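Local coordinates for receptor-type tyrosine-protein phosphatase C (PDB 5FN8) that is a transmembrane tyrosine phosphatase of leukocytes, probably required for T-cell activation through the antigen receptor, here represented by two fibronectin type III domains of its extracellular region, at residues S107-S110 against I114-T117; N119-I124 against V167-G172; L133-K136 against L141-T144. One frame throughout, in Å; residues are numbered along the deposited sequence.

Interaction 1: S107-S110 against I114-T117. With NAG (2-acetamido-2-deoxy-beta-D-glucopyranose), chain I.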
ATOM      1  N   SER B 107     -11.565 -26.371  -0.934  1.00 94.01           N
ATOM      2  CA  SER B 107     -11.375 -27.628  -1.682  1.00 96.05           C
ATOM      3  C   SER B 107     -11.522 -28.909  -0.826  1.00100.44           C
ATOM      4  O   SER B 107     -11.164 -28.891   0.349  1.00 99.41           O
ATOM      5  CB  SER B 107     -10.015 -27.620  -2.381  1.00 99.41           C
ATOM      6  OG  SER B 107      -8.949 -27.988  -1.518  1.00104.86           O
ATOM      7  N   ARG B 108     -11.988 -30.031  -1.431  1.00 98.45           N
ATOM      8  CA  ARG B 108     -12.095 -31.314  -0.722  1.00 99.21           C
ATOM      9  C   ARG B 108     -10.710 -31.954  -0.555  1.00102.70           C
ATOM     10  O   ARG B 108     -10.014 -32.169  -1.544  1.00104.31           O
ATOM     11  CB  ARG B 108     -13.055 -32.276  -1.431  1.00101.17           C
ATOM     12  CG  ARG B 108     -14.261 -32.660  -0.578  1.00113.49           C
ATOM     13  CD  ARG B 108     -15.479 -33.017  -1.420  1.00129.74           C
ATOM     14  NE  ARG B 108     -16.037 -31.851  -2.109  1.00141.82           N
ATOM     15  CZ  ARG B 108     -16.908 -31.897  -3.115  1.00159.43           C
ATOM     16  NH1 ARG B 108     -17.343 -33.071  -3.565  1.00146.06           N
ATOM     17  NH2 ARG B 108     -17.343 -30.783  -3.683  1.00150.11           N
ATOM     18  N   ALA B 109     -10.293 -32.199   0.702  1.00 96.62           N
ATOM     19  CA  ALA B 109      -9.003 -32.816   1.023  1.00 96.32           C
ATOM     20  C   ALA B 109      -9.129 -34.339   1.053  1.00100.59           C
ATOM     21  O   ALA B 109      -8.192 -35.039   0.671  1.00101.56           O
ATOM     22  CB  ALA B 109      -8.465 -32.292   2.348  1.00 95.19           C
ATOM     23  N   SER B 110     -10.301 -34.830   1.508  1.00 95.95           N
ATOM     24  CA  SER B 110     -10.716 -36.228   1.628  1.00 96.97           C
ATOM     25  C   SER B 110     -12.264 -36.287   1.577  1.00101.74           C
ATOM     26  O   SER B 110     -12.899 -35.318   1.142  1.00 98.74           O
ATOM     27  CB  SER B 110     -10.150 -36.857   2.908  1.00 97.85           C
ATOM     28  OG  SER B 110     -11.094 -37.017   3.954  1.00 97.06           O
ATOM     29  N   ILE B 114     -11.854 -30.821   4.376  1.00 81.86           N
ATOM     30  CA  ILE B 114     -11.861 -29.613   3.525  1.00 79.04           C
ATOM     31  C   ILE B 114     -10.618 -28.788   3.807  1.00 80.63           C
ATOM     32  O   ILE B 114     -10.262 -28.562   4.959  1.00 77.68           O
ATOM     33  CB  ILE B 114     -13.148 -28.719   3.731  1.00 80.32           C
ATOM     34  CG1 ILE B 114     -14.507 -29.448   3.511  1.00 81.29           C
ATOM     35  CG2 ILE B 114     -13.082 -27.330   3.036  1.00 78.11           C
ATOM     36  CD1 ILE B 114     -14.718 -30.150   2.258  1.00 90.23           C
ATOM     37  N   ASN B 115      -9.981 -28.310   2.750  1.00 80.00           N
ATOM     38  CA  ASN B 115      -8.810 -27.436   2.825  1.00 79.13           C
ATOM     39  C   ASN B 115      -9.260 -26.024   2.432  1.00 78.76           C
ATOM     40  O   ASN B 115     -10.012 -25.866   1.455  1.00 77.05           O
ATOM     41  CB  ASN B 115      -7.683 -27.941   1.907  1.00 85.78           C
ATOM     42  CG  ASN B 115      -6.685 -28.897   2.529  1.00122.96           C
ATOM     43  OD1 ASN B 115      -6.927 -29.512   3.584  1.00114.64           O
ATOM     44  ND2 ASN B 115      -5.538 -29.014   1.842  1.00130.21           N
ATOM     45  N   VAL B 116      -8.869 -25.012   3.254  1.00 72.68           N
ATOM     46  CA  VAL B 116      -9.212 -23.607   3.047  1.00 69.91           C
ATOM     47  C   VAL B 116      -7.912 -22.782   2.933  1.00 74.31           C
ATOM     48  O   VAL B 116      -7.029 -22.910   3.771  1.00 75.08           O
ATOM     49  CB  VAL B 116     -10.211 -23.035   4.108  1.00 71.29           C
ATOM     50  CG1 VAL B 116     -10.625 -21.594   3.759  1.00 69.09           C
ATOM     51  CG2 VAL B 116     -11.446 -23.919   4.257  1.00 71.54           C
ATOM     52  N   THR B 117      -7.786 -21.983   1.867  1.00 71.55           N
ATOM     53  CA  THR B 117      -6.604 -21.152   1.593  1.00 70.63           C
ATOM     54  C   THR B 117      -7.030 -19.780   1.149  1.00 71.33           C
ATOM     55  O   THR B 117      -8.094 -19.611   0.556  1.00 70.17           O
ATOM     56  CB  THR B 117      -5.681 -21.775   0.526  1.00 81.52           C
ATOM     57  OG1 THR B 117      -6.445 -22.030  -0.655  1.00 87.05           O
ATOM     58  CG2 THR B 117      -4.989 -23.052   1.003  1.00 81.57           C
TER
HETATM   59  C1  NAG I1190      -4.453 -29.865   2.236  1.00122.48           C
HETATM   60  C2  NAG I1190      -3.870 -30.604   1.030  1.00123.53           C
HETATM   61  C3  NAG I1190      -2.769 -31.513   1.578  1.00124.71           C
HETATM   62  C4  NAG I1190      -1.677 -30.680   2.249  1.00125.49           C
HETATM   63  C5  NAG I1190      -2.273 -29.741   3.299  1.00125.19           C
HETATM   64  C6  NAG I1190      -1.293 -28.690   3.777  1.00125.45           C
HETATM   65  C7  NAG I1190      -5.411 -30.978  -0.864  1.00121.32           C
HETATM   66  C8  NAG I1190      -6.546 -31.813  -1.369  1.00121.30           C
HETATM   67  N2  NAG I1190      -4.869 -31.372   0.304  1.00123.10           N
HETATM   68  O3  NAG I1190      -2.208 -32.289   0.524  1.00124.56           O
HETATM   69  O4  NAG I1190      -0.714 -31.536   2.857  1.00125.88           O
HETATM   70  O5  NAG I1190      -3.402 -29.033   2.751  1.00124.41           O
HETATM   71  O6  NAG I1190      -1.842 -27.849   4.788  1.00124.64           O
HETATM   72  O7  NAG I1190      -5.010 -29.991  -1.477  1.00119.23           O

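Interaction 2: N119-I124 against V167-G172. With NAG (2-acetamido-2-deoxy-beta-D-glucopyranose), chain G.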
ATOM      1  N   ASN B 119      -5.183 -15.436   0.629  1.00 64.94           N
ATOM      2  CA  ASN B 119      -4.035 -14.558   0.694  1.00 64.49           C
ATOM      3  C   ASN B 119      -4.438 -13.329   1.471  1.00 67.10           C
ATOM      4  O   ASN B 119      -5.626 -13.016   1.588  1.00 66.60           O
ATOM      5  CB  ASN B 119      -3.541 -14.192  -0.706  1.00 66.10           C
ATOM      6  CG  ASN B 119      -3.183 -15.379  -1.561  1.00 83.64           C
ATOM      7  OD1 ASN B 119      -3.784 -15.612  -2.614  1.00 77.78           O
ATOM      8  ND2 ASN B 119      -2.208 -16.164  -1.122  1.00 76.84           N
ATOM      9  N   SER B 120      -3.446 -12.642   1.993  1.00 62.94           N
ATOM     10  CA  SER B 120      -3.561 -11.426   2.777  1.00 62.21           C
ATOM     11  C   SER B 120      -4.477 -10.359   2.154  1.00 68.32           C
ATOM     12  O   SER B 120      -4.511 -10.249   0.925  1.00 70.08           O
ATOM     13  CB  SER B 120      -2.166 -10.836   2.962  1.00 63.19           C
ATOM     14  OG  SER B 120      -2.176  -9.629   3.706  1.00 68.21           O
ATOM     15  N   PRO B 121      -5.183  -9.516   2.963  1.00 63.37           N
ATOM     16  CA  PRO B 121      -5.908  -8.383   2.371  1.00 62.78           C
ATOM     17  C   PRO B 121      -4.860  -7.324   1.931  1.00 67.23           C
ATOM     18  O   PRO B 121      -3.681  -7.396   2.315  1.00 65.24           O
ATOM     19  CB  PRO B 121      -6.722  -7.837   3.560  1.00 63.46           C
ATOM     20  CG  PRO B 121      -6.582  -8.852   4.641  1.00 66.58           C
ATOM     21  CD  PRO B 121      -5.269  -9.458   4.433  1.00 62.83           C
ATOM     22  N   TYR B 122      -5.281  -6.326   1.157  1.00 65.31           N
ATOM     23  CA  TYR B 122      -4.333  -5.287   0.730  1.00 64.26           C
ATOM     24  C   TYR B 122      -4.098  -4.270   1.853  1.00 64.47           C
ATOM     25  O   TYR B 122      -2.947  -3.924   2.151  1.00 63.22           O
ATOM     26  CB  TYR B 122      -4.806  -4.636  -0.577  1.00 65.95           C
ATOM     27  CG  TYR B 122      -4.754  -5.571  -1.765  1.00 68.37           C
ATOM     28  CD1 TYR B 122      -3.548  -5.856  -2.398  1.00 70.53           C
ATOM     29  CD2 TYR B 122      -5.915  -6.114  -2.300  1.00 70.70           C
ATOM     30  CE1 TYR B 122      -3.500  -6.680  -3.522  1.00 71.83           C
ATOM     31  CE2 TYR B 122      -5.887  -6.887  -3.461  1.00 73.25           C
ATOM     32  CZ  TYR B 122      -4.673  -7.205  -4.042  1.00 84.86           C
ATOM     33  OH  TYR B 122      -4.650  -8.017  -5.150  1.00 93.23           O
ATOM     34  N   GLU B 123      -5.190  -3.899   2.543  1.00 61.39           N
ATOM     35  CA  GLU B 123      -5.250  -3.009   3.703  1.00 62.05           C
ATOM     36  C   GLU B 123      -5.184  -3.822   5.016  1.00 66.24           C
ATOM     37  O   GLU B 123      -6.173  -4.462   5.389  1.00 66.48           O
ATOM     38  CB  GLU B 123      -6.564  -2.205   3.659  1.00 64.92           C
ATOM     39  CG  GLU B 123      -6.633  -1.174   2.521  1.00 80.42           C
ATOM     40  CD  GLU B 123      -7.852  -0.272   2.560  1.00118.93           C
ATOM     41  OE1 GLU B 123      -8.101   0.361   3.613  1.00116.46           O
ATOM     42  OE2 GLU B 123      -8.563  -0.202   1.532  1.00131.36           O
ATOM     43  N   ILE B 124      -4.005  -3.820   5.690  1.00 61.14           N
ATOM     44  CA  ILE B 124      -3.733  -4.468   6.978  1.00 58.70           C
ATOM     45  C   ILE B 124      -4.306  -3.621   8.110  1.00 61.63           C
ATOM     46  O   ILE B 124      -5.075  -4.133   8.930  1.00 62.41           O
ATOM     47  CB  ILE B 124      -2.225  -4.804   7.172  1.00 60.74           C
ATOM     48  CG1 ILE B 124      -1.648  -5.642   5.967  1.00 59.44           C
ATOM     49  CG2 ILE B 124      -1.948  -5.505   8.551  1.00 61.64           C
ATOM     50  CD1 ILE B 124      -2.416  -6.831   5.506  1.00 59.60           C
ATOM     51  N   VAL B 167     -13.727 -16.756   6.515  1.00 53.79           N
ATOM     52  CA  VAL B 167     -12.370 -16.338   6.849  1.00 51.99           C
ATOM     53  C   VAL B 167     -12.369 -14.841   7.115  1.00 54.51           C
ATOM     54  O   VAL B 167     -12.838 -14.100   6.267  1.00 53.69           O
ATOM     55  CB  VAL B 167     -11.280 -16.713   5.803  1.00 54.57           C
ATOM     56  CG1 VAL B 167      -9.890 -16.240   6.277  1.00 53.82           C
ATOM     57  CG2 VAL B 167     -11.258 -18.208   5.551  1.00 54.43           C
ATOM     58  N   TYR B 168     -11.916 -14.415   8.313  1.00 50.19           N
ATOM     59  CA  TYR B 168     -11.765 -12.999   8.698  1.00 49.34           C
ATOM     60  C   TYR B 168     -10.283 -12.768   8.934  1.00 52.90           C
ATOM     61  O   TYR B 168      -9.575 -13.665   9.411  1.00 52.98           O
ATOM     62  CB  TYR B 168     -12.425 -12.676  10.054  1.00 50.54           C
ATOM     63  CG  TYR B 168     -13.861 -13.104  10.216  1.00 52.58           C
ATOM     64  CD1 TYR B 168     -14.196 -14.452  10.372  1.00 53.41           C
ATOM     65  CD2 TYR B 168     -14.885 -12.163  10.280  1.00 53.45           C
ATOM     66  CE1 TYR B 168     -15.522 -14.850  10.537  1.00 53.06           C
ATOM     67  CE2 TYR B 168     -16.212 -12.549  10.468  1.00 54.09           C
ATOM     68  CZ  TYR B 168     -16.524 -13.891  10.598  1.00 58.92           C
ATOM     69  OH  TYR B 168     -17.831 -14.226  10.815  1.00 57.60           O
ATOM     70  N   PHE B 169      -9.836 -11.552   8.660  1.00 51.26           N
ATOM     71  CA  PHE B 169      -8.471 -11.132   8.964  1.00 50.41           C
ATOM     72  C   PHE B 169      -8.512 -10.385  10.273  1.00 52.01           C
ATOM     73  O   PHE B 169      -9.408  -9.562  10.481  1.00 51.34           O
ATOM     74  CB  PHE B 169      -7.912 -10.210   7.877  1.00 50.11           C
ATOM     75  CG  PHE B 169      -6.431  -9.942   8.032  1.00 49.36           C
ATOM     76  CD1 PHE B 169      -5.489 -10.865   7.593  1.00 51.24           C
ATOM     77  CD2 PHE B 169      -5.976  -8.726   8.528  1.00 48.97           C
ATOM     78  CE1 PHE B 169      -4.119 -10.588   7.681  1.00 50.39           C
ATOM     79  CE2 PHE B 169      -4.618  -8.469   8.635  1.00 50.87           C
ATOM     80  CZ  PHE B 169      -3.704  -9.399   8.198  1.00 48.22           C
ATOM     81  N   TYR B 170      -7.546 -10.671  11.140  1.00 47.67           N
ATOM     82  CA  TYR B 170      -7.352 -10.000  12.418  1.00 47.13           C
ATOM     83  C   TYR B 170      -5.999  -9.272  12.394  1.00 54.29           C
ATOM     84  O   TYR B 170      -4.974  -9.887  12.101  1.00 55.78           O
ATOM     85  CB  TYR B 170      -7.429 -11.013  13.575  1.00 47.01           C
ATOM     86  CG  TYR B 170      -7.219 -10.380  14.930  1.00 47.49           C
ATOM     87  CD1 TYR B 170      -8.127  -9.454  15.437  1.00 48.53           C
ATOM     88  CD2 TYR B 170      -6.118 -10.718  15.721  1.00 48.89           C
ATOM     89  CE1 TYR B 170      -7.924  -8.844  16.671  1.00 49.40           C
ATOM     90  CE2 TYR B 170      -5.906 -10.116  16.961  1.00 49.93           C
ATOM     91  CZ  TYR B 170      -6.828  -9.199  17.444  1.00 59.05           C
ATOM     92  OH  TYR B 170      -6.655  -8.637  18.692  1.00 66.69           O
ATOM     93  N   ASN B 171      -6.000  -7.978  12.672  1.00 52.11           N
ATOM     94  CA  ASN B 171      -4.784  -7.159  12.603  1.00 53.18           C
ATOM     95  C   ASN B 171      -4.162  -6.785  13.961  1.00 60.13           C
ATOM     96  O   ASN B 171      -3.328  -5.916  14.017  1.00 60.47           O
ATOM     97  CB  ASN B 171      -5.015  -5.909  11.700  1.00 49.50           C
ATOM     98  CG  ASN B 171      -5.869  -4.838  12.331  1.00 58.66           C
ATOM     99  OD1 ASN B 171      -6.148  -4.851  13.529  1.00 65.21           O
ATOM    100  ND2 ASN B 171      -6.314  -3.879  11.544  1.00 46.64           N
ATOM    101  N   GLY B 172      -4.543  -7.474  15.027  1.00 60.25           N
ATOM    102  CA  GLY B 172      -4.039  -7.204  16.371  1.00 59.21           C
ATOM    103  C   GLY B 172      -4.964  -6.308  17.156  1.00 61.48           C
ATOM    104  O   GLY B 172      -4.829  -6.181  18.371  1.00 61.70           O
TER
HETATM  105  C1  NAG G1188      -5.821 -15.014  17.630  1.00 85.62           C
HETATM  106  C2  NAG G1188      -6.738 -14.067  18.410  1.00 86.97           C
HETATM  107  C3  NAG G1188      -5.949 -12.953  19.106  1.00 91.37           C
HETATM  108  C4  NAG G1188      -4.712 -13.494  19.815  1.00 94.83           C
HETATM  109  C5  NAG G1188      -3.858 -14.347  18.880  1.00 93.03           C
HETATM  110  C6  NAG G1188      -2.676 -14.985  19.580  1.00 93.50           C
HETATM  111  C7  NAG G1188      -8.728 -12.723  17.701  1.00 87.76           C
HETATM  112  C8  NAG G1188      -9.660 -12.461  16.560  1.00 84.66           C
HETATM  113  N2  NAG G1188      -7.665 -13.518  17.426  1.00 85.11           N
HETATM  114  O3  NAG G1188      -6.773 -12.351  20.101  1.00 94.49           O
HETATM  115  O4  NAG G1188      -3.946 -12.398  20.309  1.00 99.97           O
HETATM  116  O5  NAG G1188      -4.654 -15.421  18.357  1.00 89.87           O
HETATM  117  O6  NAG G1188      -1.857 -15.734  18.693  1.00 93.19           O
HETATM  118  O7  NAG G1188      -8.913 -12.223  18.808  1.00 93.97           O

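Interaction 3: L133-K136 against L141-T144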
ATOM      1  N   LEU B 133     -10.785 -18.552  10.966  1.00 52.33           N
ATOM      2  CA  LEU B 133     -11.716 -19.327  10.183  1.00 51.61           C
ATOM      3  C   LEU B 133     -12.837 -19.881  11.066  1.00 57.01           C
ATOM      4  O   LEU B 133     -12.576 -20.515  12.077  1.00 57.90           O
ATOM      5  CB  LEU B 133     -11.008 -20.455   9.419  1.00 51.46           C
ATOM      6  CG  LEU B 133     -11.910 -21.534   8.812  1.00 55.19           C
ATOM      7  CD1 LEU B 133     -12.752 -20.992   7.670  1.00 54.60           C
ATOM      8  CD2 LEU B 133     -11.112 -22.712   8.357  1.00 55.83           C
ATOM      9  N   GLU B 134     -14.080 -19.623  10.670  1.00 54.64           N
ATOM     10  CA  GLU B 134     -15.285 -20.172  11.288  1.00 54.29           C
ATOM     11  C   GLU B 134     -15.911 -21.153  10.334  1.00 58.54           C
ATOM     12  O   GLU B 134     -16.037 -20.889   9.134  1.00 58.28           O
ATOM     13  CB  GLU B 134     -16.304 -19.094  11.554  1.00 54.89           C
ATOM     14  CG  GLU B 134     -15.944 -18.231  12.721  1.00 59.22           C
ATOM     15  CD  GLU B 134     -17.133 -17.421  13.174  1.00 80.82           C
ATOM     16  OE1 GLU B 134     -17.935 -16.932  12.341  1.00 71.28           O
ATOM     17  OE2 GLU B 134     -17.257 -17.283  14.404  1.00 74.10           O
ATOM     18  N   VAL B 135     -16.310 -22.286  10.866  1.00 56.04           N
ATOM     19  CA  VAL B 135     -16.956 -23.328  10.088  1.00 56.24           C
ATOM     20  C   VAL B 135     -18.376 -23.460  10.630  1.00 58.94           C
ATOM     21  O   VAL B 135     -18.571 -23.634  11.830  1.00 54.34           O
ATOM     22  CB  VAL B 135     -16.177 -24.666  10.089  1.00 59.65           C
ATOM     23  CG1 VAL B 135     -16.884 -25.716   9.217  1.00 59.31           C
ATOM     24  CG2 VAL B 135     -14.721 -24.456   9.642  1.00 58.20           C
ATOM     25  N   LYS B 136     -19.365 -23.316   9.737  1.00 58.79           N
ATOM     26  CA  LYS B 136     -20.772 -23.386  10.120  1.00 59.84           C
ATOM     27  C   LYS B 136     -21.551 -24.438   9.336  1.00 67.37           C
ATOM     28  O   LYS B 136     -21.193 -24.770   8.214  1.00 68.99           O
ATOM     29  CB  LYS B 136     -21.435 -21.995   9.985  1.00 60.43           C
ATOM     30  CG  LYS B 136     -20.930 -20.974  10.992  1.00 67.86           C
ATOM     31  CD  LYS B 136     -21.663 -19.663  10.883  1.00 63.75           C
ATOM     32  CE  LYS B 136     -21.144 -18.678  11.886  1.00 65.45           C
ATOM     33  NZ  LYS B 136     -21.688 -17.319  11.634  1.00 83.09           N
ATOM     34  N   LEU B 141     -22.222 -22.669  14.706  1.00 61.27           N
ATOM     35  CA  LEU B 141     -20.761 -22.729  14.730  1.00 58.52           C
ATOM     36  C   LEU B 141     -20.307 -24.154  15.032  1.00 60.87           C
ATOM     37  O   LEU B 141     -20.669 -24.731  16.044  1.00 59.11           O
ATOM     38  CB  LEU B 141     -20.143 -21.716  15.709  1.00 56.99           C
ATOM     39  CG  LEU B 141     -18.635 -21.448  15.569  1.00 57.05           C
ATOM     40  CD1 LEU B 141     -18.287 -20.906  14.226  1.00 53.56           C
ATOM     41  CD2 LEU B 141     -18.162 -20.507  16.629  1.00 57.18           C
ATOM     42  N   VAL B 142     -19.561 -24.738  14.105  1.00 60.67           N
ATOM     43  CA  VAL B 142     -19.069 -26.100  14.224  1.00 62.66           C
ATOM     44  C   VAL B 142     -17.593 -26.136  14.671  1.00 63.52           C
ATOM     45  O   VAL B 142     -17.242 -26.917  15.538  1.00 64.85           O
ATOM     46  CB  VAL B 142     -19.425 -26.896  12.924  1.00 69.30           C
ATOM     47  CG1 VAL B 142     -18.414 -27.985  12.603  1.00 70.78           C
ATOM     48  CG2 VAL B 142     -20.819 -27.487  13.035  1.00 70.52           C
ATOM     49  N   LYS B 143     -16.744 -25.268  14.095  1.00 58.42           N
ATOM     50  CA  LYS B 143     -15.304 -25.191  14.371  1.00 57.10           C
ATOM     51  C   LYS B 143     -14.833 -23.792  14.177  1.00 58.51           C
ATOM     52  O   LYS B 143     -15.424 -23.045  13.408  1.00 57.91           O
ATOM     53  CB  LYS B 143     -14.500 -26.099  13.405  1.00 60.87           C
ATOM     54  CG  LYS B 143     -14.835 -27.599  13.473  1.00 61.66           C
ATOM     55  CD  LYS B 143     -14.224 -28.344  12.321  1.00 65.59           C
ATOM     56  CE  LYS B 143     -14.442 -29.842  12.318  1.00 68.64           C
ATOM     57  NZ  LYS B 143     -13.738 -30.556  13.425  1.00 75.78           N
ATOM     58  N   THR B 144     -13.751 -23.433  14.868  1.00 56.08           N
ATOM     59  CA  THR B 144     -13.091 -22.137  14.766  1.00 55.40           C
ATOM     60  C   THR B 144     -11.562 -22.319  14.830  1.00 57.13           C
ATOM     61  O   THR B 144     -11.092 -23.183  15.560  1.00 55.02           O
ATOM     62  CB  THR B 144     -13.702 -21.077  15.703  1.00 61.44           C
ATOM     63  OG1 THR B 144     -13.174 -19.815  15.311  1.00 64.91           O
ATOM     64  CG2 THR B 144     -13.352 -21.291  17.154  1.00 57.40           C
TER

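Interaction 1: S107-S110 against I114-T117
Two backbone hydrogen bonds tie Ser-107 to Asn-115 at the end of a beta hairpin in the second fibronectin type III domain of the fragment. Ser-107 N-H donates to Asn-115 O at 2.9 Å, and Asn-115 N-H to Ser-107 O at 2.7 Å, an antiparallel hydrogen-bonded pair. Ser-107 O also takes a CA-H...O contact from Ile-114.

Arg-108 and Ile-114, the next, non-hydrogen-bonded pair, send their side chains to the face opposite that of Ser-107 and Asn-115, where they run alongside each other. Ile-114 CG1 stands beside the backbone N (chi1 -56°), and the CD1 end of that branch meets the aliphatic Arg-108 CG at 3.8 Å.

The third element is the glycan. Asn-115 ND2 is bonded covalently to C1 of the N-acetylglucosamine, while Asn-115 OD1 lies 3.4 Å from Ala-109 CB. The sugar's acetamido methyl C8 turns back over the hairpin and comes within 3.5 Å of Arg-108 O.

Strand 114-119 is the middle one of a three-stranded sheet: beyond it, Ile-114 and Val-116 bond through their backbones to Val-154 and Phe-152 of strand 151-154. On the inner face Ile-114 and Val-116 pack on Phe-165 of strand 162-170.

Interaction 2: N119-I124 against V167-G172
Pro-121 lies over one face of the Phe-169 ring, its CD 3.7 Å from the ring centroid and 21° off the normal, a CH-pi contact displaced toward the rim. CG of the same proline sits over the root of the ring, 3.6 Å from Phe-169 CG. Phe-169 chi1 (-170°) puts its ring carbon CG anti to the backbone N and brings the ring under the proline. Ile-124 reaches the far end of the phenyl group obliquely, with CD1 3.9 Å from Phe-169 CZ.

This is core packing at one end of a fibronectin type III sandwich: the loop after strand 114-119 folds against the end of strand 162-170, and Tyr-131 meets Phe-169 edge-to-face.

Past the strand end, Asn-171 supplies the polar link. Its ND2 donates to Ile-124 O at 2.9 Å (N-H...O angle 161°), each group lying close to the plane of the other. ND2 is shared with Ala-96 O, its strongest polar partner, and OD1 accepts from the backbone N atoms of Glu-173 and Tyr-174, so both ends of the amide are held. The acetamido group of an N-acetylglucosamine covers one face of the Tyr-170 ring, the sugar's C8 3.6 Å from Tyr-170 CD1.

Interaction 3: L133-K136 against L141-T144
Strands 133-136 and 141-144 run antiparallel, 154° between their directions, and a classic beta bulge shifts their register where Val-142 and Lys-143 both face Val-135. Val-135 N donates to Lys-143 O at 2.8 Å. Its carbonyl O receives two N-H groups, Val-142 N at 2.7 Å and, more weakly, Lys-143 N at 3.3 Å.

On one face, Leu-141 carries the side-chain contact. A chi1 of -165° turns the Leu-141 chain beside its carbonyl carbon, and Leu-141 CD1 swings across the Glu-134 chain at about a right angle, 3.8 Å from Glu-134 CB, and also approaches Val-135 O. Lys-136 CG passes obliquely over the base of Leu-141. The Glu-134 carboxylate is steadied by Tyr-168 OH, which bonds to OE1; Lys-136 NZ makes a long salt bridge to the same oxygen at 3.8 Å. Thr-144 stands beside Glu-134, and its OG1 gives a weak hydrogen bond to Leu-133 O.

On the opposite face Val-135 and Lys-143 lie side by side, Val-135 CB 4.0 Å from Lys-143 CB. The lysine chain then bends at its far end, and NZ makes a weak hydrogen bond to Asp-155 O.

This hairpin forms one edge of a four-stranded antiparallel sheet. Strand 140-147 is outermost within the chain, strand 162-170 flanks 130-137 on its other side, and Leu-133 and Val-135 pack inward on Val-154 of strand 151-154 in the facing sheet.

How the interactions relate
All three contacts belong to the second fibronectin type III domain. Interactions 1 and 3 are hairpins, one in each sheet of the sandwich, partly buried and tied mainly by backbone hydrogen bonds; one carries a glycan outside, the other a bulge and charged side chains. Interaction 2 is the buried one, and it depends on side chains: a ring packed by a proline, and an amide. Val-116 of interaction 1 joins the contacts across the sandwich by touching Val-167 of interaction 2 and Leu-133 of interaction 3, with Val-116 CG1 3.9 Å from Val-167 CG2. Interactions 2 and 3 reach the same sheet through the adjacent strands 162-170 and 130-137.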